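Local coordinates for protein aminopeptidase C (Lactobacillus rhamnosus, PDB 4K7C) that is probably a cysteine peptidase of the papain-like clan that removes residues from the amino end of peptides, at residues A[314-319]-A[360-365]; A[33-38]-A[337-342]. All blocks are in the same frame, centred on the assembly; numbering follows the deposited sequence.

Interaction 1 (A[314-319]-A[360-365]); sequences SVWFGS and SLMTHA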
ATOM      1  N   SER A 314      36.386  -0.547 -16.660  1.00 20.80           N
ATOM      2  CA  SER A 314      35.105   0.096 -16.948  1.00 19.80           C
ATOM      3  C   SER A 314      35.258   1.492 -17.541  1.00 19.73           C
ATOM      4  O   SER A 314      36.337   2.143 -17.485  1.00 20.73           O
ATOM      5  CB  SER A 314      34.249   0.063 -15.651  1.00 21.21           C
ATOM      6  OG  SER A 314      34.714   0.918 -14.633  1.00 21.66           O
ATOM      7  N   VAL A 315      34.239   1.967 -18.192  1.00 18.60           N
ATOM      8  CA  VAL A 315      34.374   3.191 -18.949  1.00 18.83           C
ATOM      9  C   VAL A 315      33.246   4.190 -18.626  1.00 20.26           C
ATOM     10  O   VAL A 315      32.064   3.896 -18.930  1.00 18.63           O
ATOM     11  CB  VAL A 315      34.364   2.896 -20.489  1.00 18.79           C
ATOM     12  CG1 VAL A 315      34.493   4.136 -21.317  1.00 18.66           C
ATOM     13  CG2 VAL A 315      35.456   1.900 -20.934  1.00 19.61           C
ATOM     14  N   TRP A 316      33.566   5.337 -18.043  1.00 17.83           N
ATOM     15  CA  TRP A 316      32.601   6.371 -17.804  1.00 15.63           C
ATOM     16  C   TRP A 316      32.145   6.915 -19.164  1.00 15.51           C
ATOM     17  O   TRP A 316      32.973   7.109 -20.090  1.00 15.92           O
ATOM     18  CB  TRP A 316      33.235   7.503 -17.010  1.00 15.23           C
ATOM     19  CG  TRP A 316      32.439   8.627 -16.512  1.00 15.65           C
ATOM     20  CD1 TRP A 316      32.075   8.868 -15.253  1.00 15.82           C
ATOM     21  CD2 TRP A 316      32.035   9.836 -17.244  1.00 14.94           C
ATOM     22  NE1 TRP A 316      31.449  10.043 -15.116  1.00 18.04           N
ATOM     23  CE2 TRP A 316      31.387  10.666 -16.324  1.00 15.29           C
ATOM     24  CE3 TRP A 316      32.016  10.188 -18.592  1.00 15.93           C
ATOM     25  CZ2 TRP A 316      30.836  11.879 -16.668  1.00 18.28           C
ATOM     26  CZ3 TRP A 316      31.523  11.424 -18.926  1.00 16.16           C
ATOM     27  CH2 TRP A 316      30.914  12.259 -17.996  1.00 15.52           C
ATOM     28  N   PHE A 317      30.820   7.050 -19.298  1.00 17.44           N
ATOM     29  CA  PHE A 317      30.231   7.613 -20.528  1.00 16.96           C
ATOM     30  C   PHE A 317      29.032   8.479 -20.323  1.00 18.44           C
ATOM     31  O   PHE A 317      28.287   8.287 -19.366  1.00 17.63           O
ATOM     32  CB  PHE A 317      29.897   6.485 -21.573  1.00 17.27           C
ATOM     33  CG  PHE A 317      28.614   5.751 -21.340  1.00 15.72           C
ATOM     34  CD1 PHE A 317      28.542   4.763 -20.386  1.00 16.79           C
ATOM     35  CD2 PHE A 317      27.512   5.990 -22.146  1.00 17.91           C
ATOM     36  CE1 PHE A 317      27.389   4.077 -20.134  1.00 17.42           C
ATOM     37  CE2 PHE A 317      26.343   5.223 -21.956  1.00 16.65           C
ATOM     38  CZ  PHE A 317      26.298   4.265 -20.945  1.00 16.19           C
ATOM     39  N   GLY A 318      28.886   9.449 -21.252  1.00 17.23           N
ATOM     40  CA  GLY A 318      27.816  10.418 -21.307  1.00 16.31           C
ATOM     41  C   GLY A 318      26.902  10.188 -22.492  1.00 16.47           C
ATOM     42  O   GLY A 318      27.347   9.959 -23.589  1.00 16.45           O
ATOM     43  N   SER A 319      25.595  10.192 -22.224  1.00 17.82           N
ATOM     44  CA  SER A 319      24.580   9.874 -23.247  1.00 18.61           C
ATOM     45  C   SER A 319      23.276  10.664 -23.017  1.00 18.34           C
ATOM     46  O   SER A 319      23.065  11.319 -21.970  1.00 17.66           O
ATOM     47  CB  SER A 319      24.258   8.367 -23.276  1.00 19.09           C
ATOM     48  OG  SER A 319      23.632   7.914 -22.097  1.00 18.21           O
ATOM     49  N   SER A 360      18.930  16.748 -28.933  1.00 18.76           N
ATOM     50  CA  SER A 360      19.676  15.798 -28.112  1.00 18.70           C
ATOM     51  C   SER A 360      20.962  16.399 -27.649  1.00 20.00           C
ATOM     52  O   SER A 360      21.524  17.222 -28.338  1.00 19.23           O
ATOM     53  CB  SER A 360      19.961  14.509 -28.870  1.00 18.39           C
ATOM     54  OG  SER A 360      20.414  13.421 -28.070  1.00 21.19           O
ATOM     55  N   LEU A 361      21.468  15.914 -26.530  1.00 19.55           N
ATOM     56  CA  LEU A 361      22.759  16.339 -25.932  1.00 23.11           C
ATOM     57  C   LEU A 361      22.986  15.373 -24.749  1.00 24.47           C
ATOM     58  O   LEU A 361      22.129  14.497 -24.495  1.00 19.25           O
ATOM     59  CB  LEU A 361      22.814  17.804 -25.550  1.00 23.58           C
ATOM     60  CG  LEU A 361      21.620  18.470 -24.876  1.00 28.05           C
ATOM     61  CD1 LEU A 361      21.337  17.802 -23.574  1.00 25.79           C
ATOM     62  CD2 LEU A 361      21.861  19.930 -24.609  1.00 30.08           C
HETATM   63  N   MSE A 362      24.170  15.370 -24.110  0.50 23.13           N
HETATM   64  CA  MSE A 362      24.366  14.492 -22.919  0.50 22.01           C
HETATM   65  C   MSE A 362      23.521  14.991 -21.785  0.50 23.37           C
HETATM   66  O   MSE A 362      23.534  16.164 -21.479  0.50 22.14           O
HETATM   67  CB  MSE A 362      25.828  14.368 -22.385  0.50 20.58           C
HETATM   68  CG  MSE A 362      25.872  13.807 -20.940  0.50 19.17           C
HETATM   69 SE   MSE A 362      27.759  13.715 -20.308  0.50 21.57          SE
HETATM   70  CE  MSE A 362      27.792  12.631 -18.732  0.50 22.37           C
ATOM     71  N   THR A 363      22.755  14.092 -21.185  1.00 22.27           N
ATOM     72  CA  THR A 363      21.880  14.365 -20.087  1.00 21.36           C
ATOM     73  C   THR A 363      22.188  13.453 -18.866  1.00 22.79           C
ATOM     74  O   THR A 363      21.695  13.711 -17.773  1.00 25.01           O
ATOM     75  CB  THR A 363      20.412  14.173 -20.454  1.00 22.58           C
ATOM     76  OG1 THR A 363      20.213  12.787 -20.740  1.00 20.27           O
ATOM     77  CG2 THR A 363      20.016  15.047 -21.661  1.00 22.03           C
ATOM     78  N   HIS A 364      22.962  12.386 -19.049  1.00 19.48           N
ATOM     79  CA  HIS A 364      23.170  11.383 -17.979  1.00 21.13           C
ATOM     80  C   HIS A 364      24.527  10.677 -18.192  1.00 20.21           C
ATOM     81  O   HIS A 364      24.947  10.368 -19.295  1.00 21.12           O
ATOM     82  CB  HIS A 364      21.994  10.382 -17.983  1.00 24.22           C
ATOM     83  CG  HIS A 364      21.962   9.443 -16.806  1.00 25.91           C
ATOM     84  ND1 HIS A 364      22.132   9.872 -15.500  1.00 30.19           N
ATOM     85  CD2 HIS A 364      21.752   8.101 -16.734  1.00 27.10           C
ATOM     86  CE1 HIS A 364      22.054   8.826 -14.678  1.00 28.71           C
ATOM     87  NE2 HIS A 364      21.817   7.746 -15.403  1.00 26.19           N
ATOM     88  N   ALA A 365      25.218  10.415 -17.100  1.00 20.69           N
ATOM     89  CA  ALA A 365      26.521   9.725 -17.113  1.00 17.93           C
ATOM     90  C   ALA A 365      26.242   8.351 -16.487  1.00 17.63           C
ATOM     91  O   ALA A 365      25.567   8.256 -15.423  1.00 18.82           O
ATOM     92  CB  ALA A 365      27.555  10.474 -16.218  1.00 19.25           C
TER
HETATM   93  O   HOH W   1      25.302   7.693 -20.083  1.00 19.29           O
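Ala-365 and Trp-316 meet on one face of an antiparallel strand pair: CB of Ala-365 reaches CZ2 of the indole at 3.6 Å, obliquely to the ring. The side chain of Trp-316 stands trans to its backbone N (chi1 -174°), which lays the six-membered ring toward Ala-365. Selenomethionine Met-362, introduced for phasing, comes across the indole at about a right angle with its chain extended. It has two conformers; in one, SE lies obliquely 5.3 Å from the centroid of the Trp-316 six-membered ring, a Met-aromatic contact that is less certain for that reason. The other face carries Ser-319 and His-364. Ser-319 N donates to His-364 O at 3.0 Å, nearly straight, while Ser-319 O is gripped by both Thr-363 N (2.9 Å) and His-364 N (3.1 Å), the former from above the carbonyl plane: a classic beta bulge. A water accepts a hydrogen bond from Ser-319 OG and donates to Phe-317 O and to His-364 O (2.8 Å), lying over the Phe-317 ring near its rim. His-364 NE2 bonds Asn-385 OD1 and its side chain touches Cys-70, consistent with the Cys-His-Asn triad of papain-like peptidases. Strand 315-319 runs between strands 364-374 and 408-414, and helix 70-87 packs against Trp-316 through Ala-74.

Interaction 2 (A[33-38]-A[337-342]); sequences NGINAT and YKKDDL
Side-chain packing without a direct hydrogen bond joins the last turns of helix 23-39 to the start of helix 339-343, near the edge of the chain and next to other subunits; Asn-36 on Tyr-337 is its centre. The amide of Asn-36 lies almost flat against the phenol ring, the two planes 12° apart, with OD1 over one face toward the rim, 3.5 Å from Tyr-337 CZ. Tyr-337 points at the helix and its CE1 also reaches Asn-36 CB at 3.7 Å, while OH goes on to bond Ser-325 O. Replacing Tyr-337 by an alanine would probably leave the Asn-36 amide without its flat backing and Ser-325 O without this donor. The end of Lys-339 arches above the same face of the ring, displaced from its centre: its extended chain crosses Ile-35 at about a right angle, CE touching Ile-35 CG2 at 3.8 Å, and a water accepts from Lys-339 NZ (2.9 Å) and donates to Asn-36 OD1 (2.7 Å), tying the charged end to the amide. One turn farther along, Leu-342 sends CD1 and CD2 against CG2 of Thr-38, each 3.8 Å away. That methyl stands opposite the backbone N of Thr-38, whereas OG1 (chi1 -59°) turns back to Gly-34 O at 2.7 Å, a carbonyl that also accepts from Thr-38 N. Helix 23-39 is kinked here, the N of Ile-35 and Asn-36 lacking bonds to the preceding turn; Asn-36 N donates instead to Glu-171 OE1 of a third subunit. Asn-33 ND2 donates to Ala-37 O of a second subunit, and vice versa. Such a helix near the N-terminus, held against the peptidase body and shared between neighbours, is consistent with the hexamers formed by bleomycin hydrolase-like members of this family.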
ATOM      1  N   ASN A  33      -3.543   4.119 -23.930  1.00 13.97           N
ATOM      2  CA  ASN A  33      -2.284   3.532 -23.357  1.00 13.92           C
ATOM      3  C   ASN A  33      -1.096   4.433 -23.445  1.00 14.02           C
ATOM      4  O   ASN A  33      -0.102   4.206 -22.700  1.00 13.68           O
ATOM      5  CB  ASN A  33      -1.991   2.175 -23.978  1.00 14.71           C
ATOM      6  CG  ASN A  33      -3.181   1.225 -23.869  1.00 14.65           C
ATOM      7  OD1 ASN A  33      -3.527   0.735 -22.794  1.00 17.89           O
ATOM      8  ND2 ASN A  33      -3.838   0.988 -24.984  1.00 13.18           N
ATOM      9  N   GLY A  34      -1.225   5.506 -24.242  1.00 14.88           N
ATOM     10  CA  GLY A  34      -0.140   6.407 -24.507  1.00 16.18           C
ATOM     11  C   GLY A  34       0.829   5.837 -25.531  1.00 15.07           C
ATOM     12  O   GLY A  34       0.700   4.742 -26.054  1.00 14.91           O
ATOM     13  N   ILE A  35       1.799   6.680 -25.853  1.00 15.58           N
ATOM     14  CA  ILE A  35       2.813   6.401 -26.892  1.00 14.89           C
ATOM     15  C   ILE A  35       3.715   5.198 -26.631  1.00 14.47           C
ATOM     16  O   ILE A  35       3.794   4.273 -27.441  1.00 15.14           O
ATOM     17  CB  ILE A  35       3.604   7.655 -27.137  1.00 17.13           C
ATOM     18  CG1 ILE A  35       2.681   8.688 -27.782  1.00 16.78           C
ATOM     19  CG2 ILE A  35       4.744   7.366 -28.091  1.00 19.29           C
ATOM     20  CD1 ILE A  35       3.326  10.067 -27.816  1.00 19.73           C
ATOM     21  N   ASN A  36       4.427   5.238 -25.512  1.00 16.84           N
ATOM     22  CA  ASN A  36       5.375   4.206 -25.152  1.00 15.68           C
ATOM     23  C   ASN A  36       4.771   2.821 -25.093  1.00 16.15           C
ATOM     24  O   ASN A  36       5.279   1.918 -25.685  1.00 14.25           O
ATOM     25  CB  ASN A  36       6.087   4.501 -23.787  1.00 19.02           C
ATOM     26  CG  ASN A  36       7.107   5.683 -23.864  1.00 22.59           C
ATOM     27  OD1 ASN A  36       7.510   6.143 -24.927  1.00 22.44           O
ATOM     28  ND2 ASN A  36       7.490   6.183 -22.700  1.00 23.32           N
ATOM     29  N   ALA A  37       3.663   2.663 -24.379  1.00 15.57           N
ATOM     30  CA  ALA A  37       3.070   1.382 -24.215  1.00 15.36           C
ATOM     31  C   ALA A  37       2.411   0.896 -25.460  1.00 14.94           C
ATOM     32  O   ALA A  37       2.225  -0.308 -25.631  1.00 15.37           O
ATOM     33  CB  ALA A  37       2.076   1.425 -23.048  1.00 16.04           C
ATOM     34  N   THR A  38       2.077   1.804 -26.384  1.00 13.14           N
ATOM     35  CA  THR A  38       1.527   1.350 -27.687  1.00 15.43           C
ATOM     36  C   THR A  38       2.630   0.895 -28.657  1.00 14.54           C
ATOM     37  O   THR A  38       2.578  -0.109 -29.298  1.00 13.46           O
ATOM     38  CB  THR A  38       0.598   2.446 -28.317  1.00 15.15           C
ATOM     39  OG1 THR A  38      -0.469   2.708 -27.394  1.00 15.35           O
ATOM     40  CG2 THR A  38       0.080   1.902 -29.650  1.00 15.08           C
ATOM     41  N   TYR A 337      11.062   1.152 -29.381  1.00 14.78           N
ATOM     42  CA  TYR A 337       9.767   1.669 -29.824  1.00 16.53           C
ATOM     43  C   TYR A 337       9.760   1.738 -31.310  1.00 17.44           C
ATOM     44  O   TYR A 337      10.798   1.960 -31.906  1.00 18.41           O
ATOM     45  CB  TYR A 337       9.484   3.064 -29.292  1.00 15.07           C
ATOM     46  CG  TYR A 337       9.570   3.173 -27.773  1.00 16.04           C
ATOM     47  CD1 TYR A 337       8.677   2.524 -26.938  1.00 15.90           C
ATOM     48  CD2 TYR A 337      10.551   3.960 -27.171  1.00 15.35           C
ATOM     49  CE1 TYR A 337       8.771   2.662 -25.561  1.00 18.00           C
ATOM     50  CE2 TYR A 337      10.685   4.109 -25.796  1.00 15.40           C
ATOM     51  CZ  TYR A 337       9.797   3.445 -24.964  1.00 17.26           C
ATOM     52  OH  TYR A 337       9.884   3.550 -23.621  1.00 18.57           O
ATOM     53  N   LYS A 338       8.578   1.550 -31.911  1.00 16.65           N
ATOM     54  CA  LYS A 338       8.425   1.803 -33.355  1.00 17.05           C
ATOM     55  C   LYS A 338       7.413   2.885 -33.569  1.00 14.54           C
ATOM     56  O   LYS A 338       6.264   2.641 -33.995  1.00 14.83           O
ATOM     57  CB  LYS A 338       8.040   0.534 -34.063  1.00 17.54           C
ATOM     58  CG  LYS A 338       9.123  -0.485 -34.059  1.00 17.68           C
ATOM     59  CD  LYS A 338      10.325  -0.117 -34.954  1.00 17.44           C
ATOM     60  CE  LYS A 338      11.373  -1.172 -35.112  1.00 18.67           C
ATOM     61  NZ  LYS A 338      12.536  -0.699 -35.960  1.00 18.34           N
ATOM     62  N   LYS A 339       7.812   4.093 -33.187  1.00 15.16           N
ATOM     63  CA  LYS A 339       6.924   5.234 -33.326  1.00 17.13           C
ATOM     64  C   LYS A 339       6.629   5.645 -34.750  1.00 18.84           C
ATOM     65  O   LYS A 339       5.490   5.961 -35.056  1.00 16.72           O
ATOM     66  CB  LYS A 339       7.413   6.438 -32.529  1.00 17.16           C
ATOM     67  CG  LYS A 339       7.471   6.165 -31.067  1.00 18.96           C
ATOM     68  CD  LYS A 339       8.397   7.118 -30.346  1.00 23.52           C
ATOM     69  CE  LYS A 339       8.407   6.852 -28.855  1.00 23.37           C
ATOM     70  NZ  LYS A 339       9.494   7.643 -28.209  1.00 27.30           N
ATOM     71  N   ASP A 340       7.621   5.574 -35.631  1.00 19.39           N
ATOM     72  CA  ASP A 340       7.434   5.990 -37.042  1.00 18.59           C
ATOM     73  C   ASP A 340       6.348   5.108 -37.654  1.00 19.28           C
ATOM     74  O   ASP A 340       5.445   5.598 -38.315  1.00 16.59           O
ATOM     75  CB  ASP A 340       8.727   5.907 -37.872  1.00 18.83           C
ATOM     76  CG  ASP A 340       9.962   6.607 -37.233  1.00 23.11           C
ATOM     77  OD1 ASP A 340      10.221   6.465 -35.980  1.00 21.42           O
ATOM     78  OD2 ASP A 340      10.709   7.268 -38.028  1.00 20.61           O
ATOM     79  N   ASP A 341       6.423   3.814 -37.368  1.00 15.29           N
ATOM     80  CA  ASP A 341       5.432   2.882 -37.862  1.00 19.53           C
ATOM     81  C   ASP A 341       4.052   3.198 -37.298  1.00 17.90           C
ATOM     82  O   ASP A 341       3.026   3.282 -38.038  1.00 17.46           O
ATOM     83  CB  ASP A 341       5.709   1.482 -37.345  1.00 24.34           C
ATOM     84  CG  ASP A 341       6.831   0.758 -38.084  1.00 32.50           C
ATOM     85  OD1 ASP A 341       7.274   1.238 -39.170  1.00 33.87           O
ATOM     86  OD2 ASP A 341       7.223  -0.337 -37.575  1.00 35.81           O
ATOM     87  N   LEU A 342       3.986   3.467 -35.989  1.00 17.09           N
ATOM     88  CA  LEU A 342       2.706   3.740 -35.315  1.00 17.69           C
ATOM     89  C   LEU A 342       1.976   4.955 -35.875  1.00 16.10           C
ATOM     90  O   LEU A 342       0.781   4.867 -36.189  1.00 16.75           O
ATOM     91  CB  LEU A 342       2.943   4.031 -33.834  1.00 15.26           C
ATOM     92  CG  LEU A 342       1.768   4.408 -32.939  1.00 15.45           C
ATOM     93  CD1 LEU A 342       0.572   3.484 -33.048  1.00 15.35           C
ATOM     94  CD2 LEU A 342       2.271   4.433 -31.472  1.00 15.29           C
TER
HETATM   95  O   HOH W   2       9.826   7.524 -25.375  1.00 27.22           O

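Along the chain the segments alternate: 33-38, 314-319, 337-342, 360-365, so the two interactions interlock in sequence while staying apart in space. Their centres are about 25 Å apart and their nearest atoms about 12 Å. The centre of interaction 1 lies about 5 Å from the centre of the chain, on strands 315-319 and 364-374 of the peptidase core, and no other protein chain touches it. That of interaction 2 lies about 28 Å away, on helices 23-39 and 339-343, within reach of two other subunits. The chain thus leaves the core after strand 315-319, meets helix 23-39 through residues 337-342, and returns to pair by strand 364-374, linking the probable active-site region to the assembly surface.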